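Local coordinates for RimK-related lysine biosynthesis protein (Thermococcus kodakarensis, PDB 5K2M), which binds ADP and magnesium and, as an ATP-grasp enzyme of the RimK family, probably carries out an ATP-dependent ligation in amino-acid biosynthesis, at residues V120-F125 with R130-V135. Residues are numbered along the deposited sequence; the frame is centred on the assembly and turned at random.
Sequences VSKPVF and RLLAKV. With ADP (adenosine-5'-diphosphate), chain O.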
# COMPACT_ATOMS: atom_id res chain seq x y z
N VAL A 120 10.54 46.60 -32.17
CA VAL A 120 9.82 45.46 -32.68
C VAL A 120 9.49 44.51 -31.54
O VAL A 120 10.36 44.12 -30.76
CB VAL A 120 10.63 44.75 -33.77
CG1 VAL A 120 9.97 43.44 -34.16
CG2 VAL A 120 10.78 45.67 -34.99
N SER A 121 8.21 44.17 -31.46
CA SER A 121 7.69 43.21 -30.51
C SER A 121 7.41 41.91 -31.26
O SER A 121 6.86 41.94 -32.36
CB SER A 121 6.37 43.74 -29.92
OG SER A 121 5.76 42.76 -29.12
N LYS A 122 7.77 40.78 -30.68
CA LYS A 122 7.48 39.50 -31.31
C LYS A 122 7.41 38.41 -30.27
O LYS A 122 8.10 38.49 -29.25
CB LYS A 122 8.53 39.18 -32.37
CG LYS A 122 9.92 39.00 -31.82
CD LYS A 122 10.91 38.64 -32.91
CE LYS A 122 11.38 39.83 -33.72
NZ LYS A 122 12.59 39.50 -34.54
N PRO A 123 6.54 37.40 -30.50
CA PRO A 123 6.40 36.31 -29.57
C PRO A 123 7.59 35.36 -29.68
O PRO A 123 8.22 35.24 -30.75
CB PRO A 123 5.11 35.62 -30.00
CG PRO A 123 5.05 35.88 -31.47
CD PRO A 123 5.73 37.19 -31.72
N VAL A 124 7.88 34.70 -28.58
CA VAL A 124 9.09 33.93 -28.46
C VAL A 124 9.06 32.62 -29.29
O VAL A 124 10.09 32.13 -29.74
CB VAL A 124 9.37 33.73 -26.95
CG1 VAL A 124 8.57 32.56 -26.36
CG2 VAL A 124 10.84 33.59 -26.70
N PHE A 125 7.87 32.10 -29.56
CA PHE A 125 7.74 30.78 -30.19
C PHE A 125 7.16 30.83 -31.60
O PHE A 125 6.95 29.78 -32.21
CB PHE A 125 6.88 29.87 -29.32
CG PHE A 125 5.47 30.33 -29.19
CD1 PHE A 125 5.11 31.21 -28.18
CD2 PHE A 125 4.50 29.91 -30.08
CE1 PHE A 125 3.82 31.66 -28.06
CE2 PHE A 125 3.20 30.34 -29.96
CZ PHE A 125 2.85 31.22 -28.95
N ARG A 130 4.19 35.93 -37.71
CA ARG A 130 3.00 35.96 -36.87
C ARG A 130 3.17 36.88 -35.65
O ARG A 130 4.16 36.76 -34.91
CB ARG A 130 2.71 34.53 -36.39
CG ARG A 130 1.53 34.35 -35.43
CD ARG A 130 1.24 32.87 -35.18
NE ARG A 130 1.27 32.10 -36.43
CZ ARG A 130 2.14 31.13 -36.73
NH1 ARG A 130 3.06 30.73 -35.86
NH2 ARG A 130 2.07 30.54 -37.92
N LEU A 131 2.21 37.78 -35.44
CA LEU A 131 2.16 38.64 -34.24
C LEU A 131 3.38 39.58 -34.10
O LEU A 131 3.64 40.11 -33.02
CB LEU A 131 2.02 37.74 -32.99
CG LEU A 131 0.71 37.68 -32.18
CD1 LEU A 131 -0.50 38.28 -32.86
CD2 LEU A 131 0.41 36.25 -31.74
N LEU A 132 4.13 39.77 -35.18
CA LEU A 132 5.16 40.81 -35.23
C LEU A 132 4.47 42.16 -35.15
O LEU A 132 3.46 42.38 -35.81
CB LEU A 132 5.95 40.71 -36.54
CG LEU A 132 7.19 39.81 -36.61
CD1 LEU A 132 8.42 40.54 -36.12
CD2 LEU A 132 7.02 38.51 -35.83
N ALA A 133 5.00 43.06 -34.32
CA ALA A 133 4.48 44.42 -34.22
C ALA A 133 5.61 45.44 -34.24
O ALA A 133 6.60 45.30 -33.52
CB ALA A 133 3.66 44.60 -32.96
N LYS A 134 5.44 46.47 -35.07
CA LYS A 134 6.29 47.65 -35.06
C LYS A 134 5.65 48.71 -34.17
O LYS A 134 4.55 49.19 -34.46
CB LYS A 134 6.47 48.18 -36.48
CG LYS A 134 7.43 49.34 -36.62
CD LYS A 134 7.62 49.67 -38.09
CE LYS A 134 8.72 50.70 -38.32
NZ LYS A 134 8.26 52.06 -37.97
N VAL A 135 6.36 49.07 -33.11
CA VAL A 135 5.86 49.95 -32.07
C VAL A 135 6.62 51.26 -32.10
O VAL A 135 7.81 51.30 -31.78
CB VAL A 135 6.04 49.28 -30.71
CG1 VAL A 135 5.57 50.19 -29.57
CG2 VAL A 135 5.31 47.96 -30.69
PB ADP O . 9.45 34.79 -37.60
O1B ADP O . 9.90 34.81 -39.03
O2B ADP O . 7.97 35.04 -37.41
O3B ADP O . 9.91 33.61 -36.79
PA ADP O . 11.29 37.03 -37.48
O1A ADP O . 12.13 36.29 -38.50
O2A ADP O . 12.03 37.61 -36.32
O3A ADP O . 10.10 36.11 -36.91
O5' ADP O . 10.49 38.21 -38.20
C5' ADP O . 9.84 38.02 -39.44
C4' ADP O . 10.28 39.10 -40.42
O4' ADP O . 9.93 40.39 -39.90
C3' ADP O . 11.77 39.15 -40.70
O3' ADP O . 12.13 38.29 -41.80
C2' ADP O . 11.97 40.61 -41.03
O2' ADP O . 11.63 40.91 -42.38
C1' ADP O . 10.97 41.33 -40.15
N9 ADP O . 11.59 41.72 -38.88
C8 ADP O . 11.62 41.00 -37.74
N7 ADP O . 12.28 41.64 -36.77
C5 ADP O . 12.70 42.81 -37.30
C6 ADP O . 13.44 43.97 -36.81
N6 ADP O . 13.89 44.01 -35.54
N1 ADP O . 13.65 44.98 -37.68
C2 ADP O . 13.21 44.95 -38.95
N3 ADP O . 12.53 43.92 -39.46
C4 ADP O . 12.25 42.85 -38.69
O HOH W 1 3.98 40.95 -30.53
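Val120 and Leu132 meet at their methyl groups, CG1 of the valine lying 3.8 Å from CD1 of the leucine, with the two side chains set aslant to one another. Both also reach the nucleotide: on the same side of the adenine plane, Val120 CG2 comes within 3.6 Å of ADP C6, while Leu132 CD1 packs against C8. The other leucine branch, CD2, rests on Lys122 CB, so one residue of 130-135 spans two of 120-125. Lys122 carries its CG between backbone N and carbonyl carbon (chi1 63°), and the otherwise extended chain bends at chi3, bringing NZ to the ligand. There Lys122 NZ donates to both ADP O2A at 2.7 Å and ADP N7 at 3.1 Å, clasping alpha-phosphate and base together; Gln162 OE1 is a further partner. A methionine in its place would probably leave O2A and N7 without this shared donor and Gln162 without its mate. The pair illustrates how an ATP-grasp domain builds nucleotide contacts on a beta hairpin: strands 119-122 and 133-135 run antiparallel at the margin of a four-stranded sheet, and the loop joining them includes Gly129, whose N also hydrogen-bonds to ADP. Ser121 and Ala133 form the hydrogen-bonded pair, the serine N reaching Ala133 O at 2.8 Å and nearly straight (169°), the alanine N returning to Ser121 O. Their side chains take the face turned from the nucleotide, where helix 138-150 packs on Ser121. A water bridges Ser121 OG to Leu131 O, donating to that carbonyl at 2.6 Å. Beyond the strands, the Pro123 ring meets Leu131 at about a right angle, CG to CB 3.9 Å, while Leu131 N bonds to Glu146 of a second subunit.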